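Local coordinates for protein hypothetical aspartyl-tRNA synthetase (Sulfolobus tokodaii, PDB 1WYD) that probably charges both tRNA(Asp) and tRNA(Asn) with L-aspartate, activating the amino acid with ATP to Asp-AMP before transferring it to the acceptor end, at residues 165-170 against 328-333; 359-364 against 391-396. One frame throughout, in Å; residues are numbered along the deposited sequence.

Interaction 1: residues 165-170 against 328-333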
loop_
_atom_site.group_PDB
_atom_site.type_symbol
_atom_site.label_atom_id
_atom_site.label_comp_id
_atom_site.label_asym_id
_atom_site.label_seq_id
_atom_site.Cartn_x
_atom_site.Cartn_y
_atom_site.Cartn_z
ATOM N N ALA B 165 5.180 -15.694 -16.347
ATOM C CA ALA B 165 4.331 -14.566 -16.713
ATOM C C ALA B 165 2.896 -14.978 -16.971
ATOM O O ALA B 165 2.629 -16.115 -17.386
ATOM C CB ALA B 165 4.898 -13.900 -17.963
ATOM N N THR B 166 1.973 -14.039 -16.773
ATOM C CA THR B 166 0.557 -14.311 -16.993
ATOM C C THR B 166 0.200 -14.062 -18.452
ATOM O O THR B 166 -0.607 -14.783 -19.035
ATOM C CB THR B 166 -0.280 -13.480 -16.015
ATOM O OG1 THR B 166 -0.324 -14.171 -14.761
ATOM C CG2 THR B 166 -1.764 -13.372 -16.451
ATOM N N GLU B 167 0.811 -13.046 -19.042
ATOM C CA GLU B 167 0.676 -12.805 -20.475
ATOM C C GLU B 167 2.041 -12.851 -21.178
ATOM O O GLU B 167 2.827 -11.909 -21.058
ATOM C CB GLU B 167 -0.027 -11.467 -20.750
ATOM C CG GLU B 167 -1.304 -11.215 -19.941
ATOM C CD GLU B 167 -1.503 -9.738 -19.631
ATOM O OE1 GLU B 167 -1.378 -8.919 -20.570
ATOM O OE2 GLU B 167 -1.773 -9.382 -18.458
ATOM N N GLY B 168 2.313 -13.961 -21.887
ATOM C CA GLY B 168 3.527 -14.146 -22.693
ATOM C C GLY B 168 3.664 -13.059 -23.748
ATOM O O GLY B 168 2.670 -12.680 -24.372
ATOM N N GLY B 169 4.879 -12.539 -23.933
ATOM C CA GLY B 169 5.087 -11.324 -24.717
ATOM C C GLY B 169 5.448 -10.124 -23.847
ATOM O O GLY B 169 6.224 -9.243 -24.260
ATOM N N ALA B 170 4.881 -10.076 -22.640
ATOM C CA ALA B 170 5.294 -9.086 -21.654
ATOM C C ALA B 170 6.709 -9.412 -21.194
ATOM O O ALA B 170 7.072 -10.583 -20.996
ATOM C CB ALA B 170 4.332 -9.057 -20.465
ATOM N N PRO B 328 -6.270 -9.493 -23.280
ATOM C CA PRO B 328 -5.838 -10.779 -22.716
ATOM C C PRO B 328 -6.825 -11.932 -22.874
ATOM O O PRO B 328 -8.011 -11.725 -23.131
ATOM C CB PRO B 328 -5.641 -10.440 -21.247
ATOM C CG PRO B 328 -5.153 -9.054 -21.302
ATOM C CD PRO B 328 -6.072 -8.398 -22.313
ATOM N N PHE B 329 -6.316 -13.148 -22.713
ATOM C CA PHE B 329 -7.140 -14.356 -22.729
ATOM C C PHE B 329 -8.124 -14.378 -21.560
ATOM O O PHE B 329 -9.098 -15.128 -21.576
ATOM C CB PHE B 329 -6.236 -15.593 -22.638
ATOM C CG PHE B 329 -5.627 -15.804 -21.261
ATOM C CD1 PHE B 329 -6.201 -16.705 -20.357
ATOM C CD2 PHE B 329 -4.480 -15.117 -20.871
ATOM C CE1 PHE B 329 -5.645 -16.907 -19.069
ATOM C CE2 PHE B 329 -3.912 -15.317 -19.583
ATOM C CZ PHE B 329 -4.499 -16.217 -18.686
ATOM N N TYR B 330 -7.836 -13.614 -20.513
ATOM C CA TYR B 330 -8.652 -13.685 -19.307
ATOM C C TYR B 330 -9.872 -12.757 -19.397
ATOM O O TYR B 330 -10.696 -12.735 -18.487
ATOM C CB TYR B 330 -7.826 -13.454 -17.996
ATOM C CG TYR B 330 -6.944 -12.214 -17.982
ATOM C CD1 TYR B 330 -7.487 -10.965 -17.815
ATOM C CD2 TYR B 330 -5.559 -12.314 -18.118
ATOM C CE1 TYR B 330 -6.700 -9.826 -17.800
ATOM C CE2 TYR B 330 -4.746 -11.174 -18.099
ATOM C CZ TYR B 330 -5.339 -9.932 -17.945
ATOM O OH TYR B 330 -4.574 -8.791 -17.935
ATOM N N THR B 331 -9.984 -12.018 -20.506
ATOM C CA THR B 331 -11.069 -11.047 -20.729
ATOM C C THR B 331 -12.289 -11.678 -21.441
ATOM O O THR B 331 -12.156 -12.289 -22.475
ATOM C CB THR B 331 -10.473 -9.795 -21.463
ATOM O OG1 THR B 331 -10.203 -8.768 -20.497
ATOM C CG2 THR B 331 -11.453 -9.118 -22.402
ATOM N N LYS B 332 -13.475 -11.553 -20.846
ATOM C CA LYS B 332 -14.714 -12.106 -21.430
ATOM C C LYS B 332 -15.043 -11.433 -22.768
ATOM O O LYS B 332 -14.883 -10.223 -22.912
ATOM C CB LYS B 332 -15.883 -11.972 -20.456
ATOM C CG LYS B 332 -17.200 -12.527 -20.973
ATOM C CD LYS B 332 -18.040 -13.180 -19.870
ATOM C CE LYS B 332 -19.522 -13.282 -20.307
ATOM N NZ LYS B 332 -20.455 -13.227 -19.137
ATOM N N SER B 333 -15.432 -12.235 -23.759
ATOM C CA SER B 333 -15.810 -11.718 -25.079
ATOM C C SER B 333 -17.270 -11.316 -25.021
ATOM O O SER B 333 -17.977 -11.694 -24.095
ATOM C CB SER B 333 -15.635 -12.798 -26.134
ATOM O OG SER B 333 -14.271 -13.159 -26.269
#

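Interaction 2: residues 359-364 against 391-396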
loop_
_atom_site.group_PDB
_atom_site.type_symbol
_atom_site.label_atom_id
_atom_site.label_comp_id
_atom_site.label_asym_id
_atom_site.label_seq_id
_atom_site.Cartn_x
_atom_site.Cartn_y
_atom_site.Cartn_z
ATOM N N ARG B 359 -14.157 -10.666 -16.726
ATOM C CA ARG B 359 -13.194 -11.742 -16.936
ATOM C C ARG B 359 -13.920 -13.017 -17.332
ATOM O O ARG B 359 -15.129 -13.139 -17.146
ATOM C CB ARG B 359 -12.367 -11.977 -15.682
ATOM C CG ARG B 359 -12.084 -10.713 -14.885
ATOM C CD ARG B 359 -11.229 -9.665 -15.593
ATOM N NE ARG B 359 -10.575 -8.818 -14.610
ATOM C CZ ARG B 359 -9.841 -7.748 -14.885
ATOM N NH1 ARG B 359 -9.669 -7.355 -16.136
ATOM N NH2 ARG B 359 -9.290 -7.050 -13.894
ATOM N N ASN B 360 -13.178 -13.974 -17.865
ATOM C CA ASN B 360 -13.686 -15.327 -17.989
ATOM C C ASN B 360 -13.719 -16.032 -16.634
ATOM O O ASN B 360 -13.061 -15.594 -15.712
ATOM C CB ASN B 360 -12.869 -16.096 -19.026
ATOM C CG ASN B 360 -13.027 -15.529 -20.423
ATOM O OD1 ASN B 360 -12.049 -15.465 -21.195
ATOM N ND2 ASN B 360 -14.252 -15.090 -20.760
ATOM N N HIS B 361 -14.514 -17.092 -16.508
ATOM C CA HIS B 361 -14.613 -17.842 -15.248
ATOM C C HIS B 361 -14.806 -19.338 -15.446
ATOM O O HIS B 361 -14.861 -20.095 -14.468
ATOM C CB HIS B 361 -15.691 -17.275 -14.295
ATOM C CG HIS B 361 -17.101 -17.472 -14.766
ATOM N ND1 HIS B 361 -17.800 -18.641 -14.550
ATOM C CD2 HIS B 361 -17.953 -16.640 -15.415
ATOM C CE1 HIS B 361 -19.012 -18.529 -15.068
ATOM N NE2 HIS B 361 -19.129 -17.327 -15.601
ATOM N N LYS B 362 -14.881 -19.771 -16.695
ATOM C CA LYS B 362 -14.866 -21.195 -17.004
ATOM C C LYS B 362 -13.509 -21.570 -17.603
ATOM O O LYS B 362 -12.952 -20.833 -18.418
ATOM C CB LYS B 362 -15.998 -21.572 -17.975
ATOM C CG LYS B 362 -17.439 -21.486 -17.422
ATOM C CD LYS B 362 -18.428 -20.994 -18.508
ATOM C CE LYS B 362 -19.901 -20.832 -18.018
ATOM N NZ LYS B 362 -20.253 -21.658 -16.813
ATOM N N ARG B 363 -12.985 -22.710 -17.176
ATOM C CA ARG B 363 -11.731 -23.260 -17.689
ATOM C C ARG B 363 -11.726 -23.407 -19.227
ATOM O O ARG B 363 -10.753 -23.030 -19.897
ATOM C CB ARG B 363 -11.431 -24.590 -16.962
ATOM C CG ARG B 363 -10.790 -25.711 -17.801
ATOM C CD ARG B 363 -10.124 -26.808 -16.950
ATOM N NE ARG B 363 -8.703 -26.885 -17.256
ATOM C CZ ARG B 363 -7.723 -26.945 -16.368
ATOM N NH1 ARG B 363 -7.966 -26.955 -15.067
ATOM N NH2 ARG B 363 -6.478 -26.997 -16.804
ATOM N N GLU B 364 -12.831 -23.911 -19.777
ATOM C CA GLU B 364 -12.972 -24.124 -21.227
ATOM C C GLU B 364 -12.892 -22.831 -22.051
ATOM O O GLU B 364 -12.170 -22.770 -23.042
ATOM C CB GLU B 364 -14.273 -24.898 -21.555
ATOM N N MET B 391 -14.955 -20.680 -9.688
ATOM C CA MET B 391 -14.612 -19.266 -9.747
ATOM C C MET B 391 -15.887 -18.534 -10.154
ATOM O O MET B 391 -16.556 -18.972 -11.082
ATOM C CB MET B 391 -13.472 -18.999 -10.737
ATOM C CG MET B 391 -12.079 -19.290 -10.196
ATOM S SD MET B 391 -11.635 -18.368 -8.705
ATOM C CE MET B 391 -11.198 -16.803 -9.473
ATOM N N PRO B 392 -16.247 -17.445 -9.478
ATOM C CA PRO B 392 -17.472 -16.720 -9.823
ATOM C C PRO B 392 -17.245 -15.780 -11.003
ATOM O O PRO B 392 -16.087 -15.524 -11.374
ATOM C CB PRO B 392 -17.736 -15.898 -8.553
ATOM C CG PRO B 392 -16.388 -15.553 -8.062
ATOM C CD PRO B 392 -15.536 -16.797 -8.356
ATOM N N PRO B 393 -18.314 -15.230 -11.571
ATOM C CA PRO B 393 -18.147 -14.160 -12.541
ATOM C C PRO B 393 -17.573 -12.993 -11.780
ATOM O O PRO B 393 -18.012 -12.667 -10.674
ATOM C CB PRO B 393 -19.576 -13.863 -12.985
ATOM C CG PRO B 393 -20.337 -15.099 -12.615
ATOM C CD PRO B 393 -19.734 -15.523 -11.322
ATOM N N HIS B 394 -16.560 -12.379 -12.355
ATOM C CA HIS B 394 -15.943 -11.236 -11.724
ATOM C C HIS B 394 -15.468 -10.247 -12.777
ATOM O O HIS B 394 -15.527 -10.526 -13.971
ATOM C CB HIS B 394 -14.799 -11.677 -10.794
ATOM C CG HIS B 394 -13.756 -12.505 -11.472
ATOM N ND1 HIS B 394 -14.014 -13.761 -11.975
ATOM C CD2 HIS B 394 -12.447 -12.260 -11.717
ATOM C CE1 HIS B 394 -12.902 -14.256 -12.492
ATOM N NE2 HIS B 394 -11.938 -13.363 -12.348
ATOM N N ALA B 395 -15.002 -9.086 -12.312
ATOM C CA ALA B 395 -14.537 -8.005 -13.177
ATOM C C ALA B 395 -13.621 -7.139 -12.360
ATOM O O ALA B 395 -13.793 -7.028 -11.138
ATOM C CB ALA B 395 -15.732 -7.161 -13.703
ATOM N N GLY B 396 -12.640 -6.524 -13.018
ATOM C CA GLY B 396 -11.743 -5.651 -12.297
ATOM C C GLY B 396 -11.047 -4.647 -13.161
ATOM O O GLY B 396 -11.187 -4.646 -14.381
HETATM O O HOH W 1 -17.570 -12.789 -15.443
HETATM O O HOH W 2 -14.706 -21.564 -12.288
#

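Interaction 1: residues 165-170 against 328-333
The Tyr-330 ring meets Glu-167 at its edge, where OE2 lies in the ring plane, while one face is covered by CB of Pro-328 from its own turn, 3.3 Å above the plane. The neighbouring Phe-329 ring has CB of Tyr-330 over its centre and turns an edge to the other loop: its CE2 sits 3.4 Å from the carbonyl O of Thr-166.

One hydrogen bond joins the two loops, from Tyr-330 OH to Glu-167 OE2 at 2.9 Å. The hydroxyl comes from well above the carboxylate plane (63° out of it), and carboxylate and ring stand 73° apart. Chi1 (-47°) sets CG of Glu-167 anti to the carbonyl carbon, 3.9 Å from CE2 of Tyr-330; the bend at chi2 then turns the carboxylate so that OE2 reaches the hydroxyl and OE1 lies 3.8 Å from CG of Pro-328. CG2 of Thr-166 comes obliquely to the same tyrosine, 4.1 Å from CE2, the side chains crossing at about a right angle. Without the Glu-167 carboxylate, as with an alanine here, the Tyr-330 hydroxyl would probably lose this acceptor and a gap would open beside the Pro-328 ring.

Behind the contact, Phe-329 packs on helix 363-371 and stacks edge-to-face with Phe-383, and Tyr-330 also touches Gln-189 and Glu-193 of helix 189-199. Each loop is folded by its own turn, type II from Glu-167 to Ala-170 and type I from Pro-328 to Thr-331. Glu-167 is a predicted L-aspartate ligand, so the two loops probably form part of the wall of the amino-acid pocket in this class II catalytic domain.

Interaction 2: residues 359-364 against 391-396
The carbonyl O of His-394 takes the backbone N-H of Arg-359 at 3.1 Å, an almost straight bond (171°) that ties the first residue of 359-364 to the start of strand 394-400. Beside it, water 1 donates to Arg-359 O at 3.0 Å and accepts a weak bond from His-394 N. Farther along, water 2 accepts from Met-391 N and lies close to His-361 O, to which it probably donates.

Arg-359 lies across the His-394 imidazole: its CB sits over one face, 3.9 Å from the ring centroid, in a CH-pi contact. The chain bends at chi2 (-64°) and carries the guanidinium on over Gly-396, whose backbone N lies above one of its faces. The charged end is held by a salt bridge from NH2 to Glu-229 and a hydrogen bond from NH1 to Ser-357. His-394 is fixed at both ring nitrogens, ND1 donating to Pro-392 O at 2.8 Å and NE2 bonding to Glu-193.

At the other histidine, CG of Pro-393 lies over one face of the His-361 ring, 4.2 Å from its centroid, and Leu-95 of the second subunit packs on the same residue. Buried ND1 of His-361 has no modelled partner. Strands 351-358 and 394-400 are antiparallel neighbours in the central sheet of the class II synthetase fold, and the contact sets Arg-359, a predicted L-aspartate ligand, against the second of them.

How the interactions relate
The two contacts, centred 13 Å apart, join through the backbone: Tyr-330 O lies 2.8 Å from Asn-360 N, a probable hydrogen bond that sets the 328-333 turn against the 359-364 segment. The same carbonyl O packs on CB of Arg-359, 3.4 Å away. Each contact holds one predicted L-aspartate ligand, Glu-167 in interaction 1 and Arg-359 in interaction 2, with their side chains about 8 Å apart at the nearest. Tyr-330, the tyrosine of interaction 1, comes within about 4 Å of the Arg-359 side chain and so stands between the two predicted ligands. Glu-193 touches Tyr-330 and also bonds His-394, joining helix 189-199 to both contacts.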